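Long-range contact in putative methyl-accepting chemotaxis signal transduction protein (Campylobacter jejuni, PDB 6W3Y), which probably acts as a chemotaxis receptor that senses small molecules through a sensor region of the Cache (PDC) class: residues 34-39 and 74-79. Sequence-based numbering, arbitrary orientation.
With SO4 (sulfate ion), chain E.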
ATOM      1  N   SER A  34       6.331   0.869   5.324  0.53  9.97           N
ATOM      2  CA  SER A  34       7.717   0.749   5.816  0.53 11.20           C
ATOM      3  C   SER A  34       7.957  -0.635   6.435  0.53 10.65           C
ATOM      4  O   SER A  34       9.065  -1.181   6.337  0.53 10.33           O
ATOM      5  CB  SER A  34       8.038   1.866   6.804  0.53 11.05           C
ATOM      6  OG  SER A  34       7.153   1.778   7.903  0.53 11.53           O
ATOM      7  N   THR A  35       6.947  -1.239   7.065  1.00 10.32           N
ATOM      8  CA  THR A  35       7.122  -2.595   7.555  1.00 10.40           C
ATOM      9  C   THR A  35       7.410  -3.547   6.412  1.00 10.10           C
ATOM     10  O   THR A  35       8.266  -4.440   6.510  1.00 10.72           O
ATOM     11  CB  THR A  35       5.920  -3.022   8.411  1.00 11.16           C
ATOM     12  OG1 THR A  35       5.922  -2.227   9.597  1.00 12.21           O
ATOM     13  CG2 THR A  35       5.924  -4.498   8.747  1.00 13.40           C
ATOM     14  N   ASN A  36       6.636  -3.431   5.332  1.00  9.95           N
ATOM     15  CA  ASN A  36       6.812  -4.296   4.176  1.00 10.57           C
ATOM     16  C   ASN A  36       8.157  -4.045   3.471  1.00  9.70           C
ATOM     17  O   ASN A  36       8.777  -4.995   2.991  1.00 10.36           O
ATOM     18  CB  ASN A  36       5.628  -4.152   3.244  1.00 10.34           C
ATOM     19  CG  ASN A  36       4.374  -4.724   3.814  1.00 11.67           C
ATOM     20  OD1 ASN A  36       4.438  -5.719   4.508  1.00 16.93           O
ATOM     21  ND2 ASN A  36       3.197  -4.158   3.449  1.00 12.16           N
ATOM     22  N   GLN A  37       8.599  -2.798   3.417  1.00  9.69           N
ATOM     23  CA  GLN A  37       9.924  -2.476   2.854  1.00 10.07           C
ATOM     24  C   GLN A  37      11.042  -3.051   3.691  1.00  9.98           C
ATOM     25  O   GLN A  37      11.975  -3.634   3.127  1.00 11.29           O
ATOM     26  CB  GLN A  37      10.100  -0.967   2.710  1.00 11.05           C
ATOM     27  CG  GLN A  37       9.238  -0.325   1.628  1.00 11.12           C
ATOM     28  CD  GLN A  37       9.178   1.200   1.753  1.00 11.22           C
ATOM     29  OE1 GLN A  37       9.080   1.726   2.869  1.00 13.10           O
ATOM     30  NE2 GLN A  37       9.231   1.929   0.607  1.00 14.14           N
ATOM     31  N   SER A  38      10.936  -2.914   5.013  0.75 10.33           N
ATOM     32  CA  SER A  38      11.991  -3.484   5.858  0.75 10.00           C
ATOM     33  C   SER A  38      12.109  -4.989   5.638  0.75 10.16           C
ATOM     34  O   SER A  38      13.212  -5.557   5.554  0.75 10.59           O
ATOM     35  CB  SER A  38      11.762  -3.144   7.340  0.75 10.11           C
ATOM     36  OG  SER A  38      11.871  -1.741   7.548  0.75 11.80           O
ATOM     37  N   PHE A  39      10.964  -5.663   5.627  1.00  9.91           N
ATOM     38  CA  PHE A  39      10.911  -7.099   5.403  1.00  9.64           C
ATOM     39  C   PHE A  39      11.600  -7.467   4.087  1.00  9.98           C
ATOM     40  O   PHE A  39      12.405  -8.413   4.025  1.00  9.95           O
ATOM     41  CB  PHE A  39       9.429  -7.507   5.405  1.00  9.90           C
ATOM     42  CG  PHE A  39       9.145  -8.906   4.977  1.00  9.37           C
ATOM     43  CD1 PHE A  39       8.861  -9.191   3.644  1.00 10.39           C
ATOM     44  CD2 PHE A  39       9.076  -9.942   5.889  1.00 10.26           C
ATOM     45  CE1 PHE A  39       8.580 -10.486   3.248  1.00 10.79           C
ATOM     46  CE2 PHE A  39       8.749 -11.233   5.498  1.00 10.71           C
ATOM     47  CZ  PHE A  39       8.453 -11.478   4.165  1.00 10.80           C
ATOM     48  N   HIS A  74       5.874 -17.090   5.594  1.00  9.70           N
ATOM     49  CA  HIS A  74       5.149 -17.473   6.803  1.00  9.99           C
ATOM     50  C   HIS A  74       5.270 -16.404   7.880  1.00 11.60           C
ATOM     51  O   HIS A  74       4.300 -16.121   8.602  1.00 11.89           O
ATOM     52  CB  HIS A  74       5.648 -18.797   7.349  1.00 11.37           C
ATOM     53  CG  HIS A  74       5.323 -19.962   6.491  1.00 11.22           C
ATOM     54  ND1 HIS A  74       5.996 -21.147   6.595  1.00 12.44           N
ATOM     55  CD2 HIS A  74       4.285 -20.183   5.646  1.00 13.27           C
ATOM     56  CE1 HIS A  74       5.429 -22.042   5.807  1.00 13.65           C
ATOM     57  NE2 HIS A  74       4.384 -21.484   5.223  1.00 14.39           N
ATOM     58  N   SER A  75       6.456 -15.847   8.045  1.00 10.68           N
ATOM     59  CA  SER A  75       6.700 -14.916   9.152  1.00 10.64           C
ATOM     60  C   SER A  75       5.748 -13.742   9.152  1.00 12.29           C
ATOM     61  O   SER A  75       5.356 -13.274  10.228  1.00 13.33           O
ATOM     62  CB  SER A  75       8.161 -14.501   9.131  1.00 10.71           C
ATOM     63  OG  SER A  75       8.413 -13.579   8.126  1.00 13.79           O
ATOM     64  N   ILE A  76       5.381 -13.263   7.956  0.60 11.42           N
ATOM     65  CA  ILE A  76       4.520 -12.070   7.787  0.60 12.96           C
ATOM     66  C   ILE A  76       3.120 -12.429   7.229  0.60 13.68           C
ATOM     67  O   ILE A  76       2.276 -11.549   7.064  0.60 14.62           O
ATOM     68  CB  ILE A  76       5.231 -10.987   6.905  0.60 12.95           C
ATOM     69  CG1 ILE A  76       4.782  -9.538   7.243  0.60 14.27           C
ATOM     70  CG2 ILE A  76       5.093 -11.304   5.421  0.60 13.87           C
ATOM     71  CD1 ILE A  76       5.717  -8.456   6.700  0.60 16.70           C
ATOM     72  N   ASN A  77       2.867 -13.722   6.952  1.00 12.86           N
ATOM     73  CA  ASN A  77       1.630 -14.133   6.304  1.00 12.54           C
ATOM     74  C   ASN A  77       1.441 -13.395   4.990  1.00 13.30           C
ATOM     75  O   ASN A  77       0.350 -12.962   4.653  1.00 15.30           O
ATOM     76  CB  ASN A  77       0.413 -14.021   7.242  1.00 14.33           C
ATOM     77  CG  ASN A  77      -0.800 -14.691   6.676  1.00 17.41           C
ATOM     78  OD1 ASN A  77      -0.694 -15.700   5.999  1.00 20.74           O
ATOM     79  ND2 ASN A  77      -1.958 -14.122   6.960  1.00 23.62           N
ATOM     80  N   ALA A  78       2.494 -13.354   4.187  1.00 12.23           N
ATOM     81  CA  ALA A  78       2.385 -12.834   2.828  1.00 11.86           C
ATOM     82  C   ALA A  78       1.616 -13.818   1.950  1.00 11.32           C
ATOM     83  O   ALA A  78       1.538 -15.012   2.249  1.00 12.62           O
ATOM     84  CB  ALA A  78       3.739 -12.564   2.232  1.00 12.14           C
ATOM     85  N   LEU A  79       1.090 -13.346   0.820  1.00 11.03           N
ATOM     86  CA  LEU A  79       0.374 -14.227  -0.100  1.00 12.02           C
ATOM     87  C   LEU A  79       1.363 -15.056  -0.958  1.00 10.49           C
ATOM     88  O   LEU A  79       1.211 -16.265  -1.121  1.00 11.94           O
ATOM     89  CB  LEU A  79      -0.566 -13.429  -0.980  1.00 12.21           C
ATOM     90  CG  LEU A  79      -1.561 -14.251  -1.770  1.00 14.29           C
ATOM     91  CD1 LEU A  79      -2.575 -14.890  -0.784  1.00 16.59           C
ATOM     92  CD2 LEU A  79      -2.285 -13.368  -2.784  1.00 15.91           C
TER
HETATM   93  S   SO4 E 303       1.433 -22.997   3.519  1.00 29.94           S
HETATM   94  O1  SO4 E 303       0.808 -21.673   3.300  1.00 28.74           O
HETATM   95  O2  SO4 E 303       0.988 -23.930   2.447  1.00 40.60           O
HETATM   96  O3  SO4 E 303       2.881 -22.862   3.440  1.00 21.13           O
HETATM   97  O4  SO4 E 303       1.033 -23.583   4.834  1.00 50.03           O
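Phe39 and Ile76 carry this contact, which joins the long helix 4-48 of a sensor region whose long N-terminal helix and two sheets fit the double Cache (dCache) fold to the C-terminal end of helix 58-76. Their CA atoms are 8.4 Å apart, too far for the backbones to touch, and only 193 Å² is buried in total. Side chains alone bridge the two helices here.

The apolar part is a CH-pi contact. In the Ile76 conformer described here, one of two modelled, CG2 lies 4.0 Å from the centroid of the Phe39 ring and 28° off the ring normal, hence over the face. The other branch of Ile76 runs out extended, with CG1 roughly anti to the backbone N (chi1 -151°), and takes CD1 to the root of the ring, 3.8 Å from Phe39 CD2. Tyr72 packs edge-to-face with Phe39, whose side chain also touches Val159 of strand 152-162; the contact is thus tied to the six-stranded sheet, that of the presumably membrane-distal module.

Polar groups meet the other segment by van der Waals contact. In the same conformer Ile76 CD1 is 3.7 Å from Asn36 OD1, while Asn36 ND2 donates a hydrogen bond to Tyr143 OH, which anchors the amide. Ser75 OG approaches the rim of the Phe39 ring in its plane, 3.5 Å from CE2, and is hydrogen-bonded to Tyr72 O about one helical turn back.

Beyond Ile76 the helix ends in a Schellman motif. Asn77, with positive phi, is the C-prime residue; Ala78 N reaches Arg73 O, and Asn77 N makes a weak 3.2 Å bond to His74 O. The CA-CB bond of His74 leads away from residues 34-39, and its ring NE2 donates to O3 of a sulfate, probably from the crystallisation liquor and also held by Arg73, Ser96 and Ala99, at 2.7 Å and nearly straight at 172°.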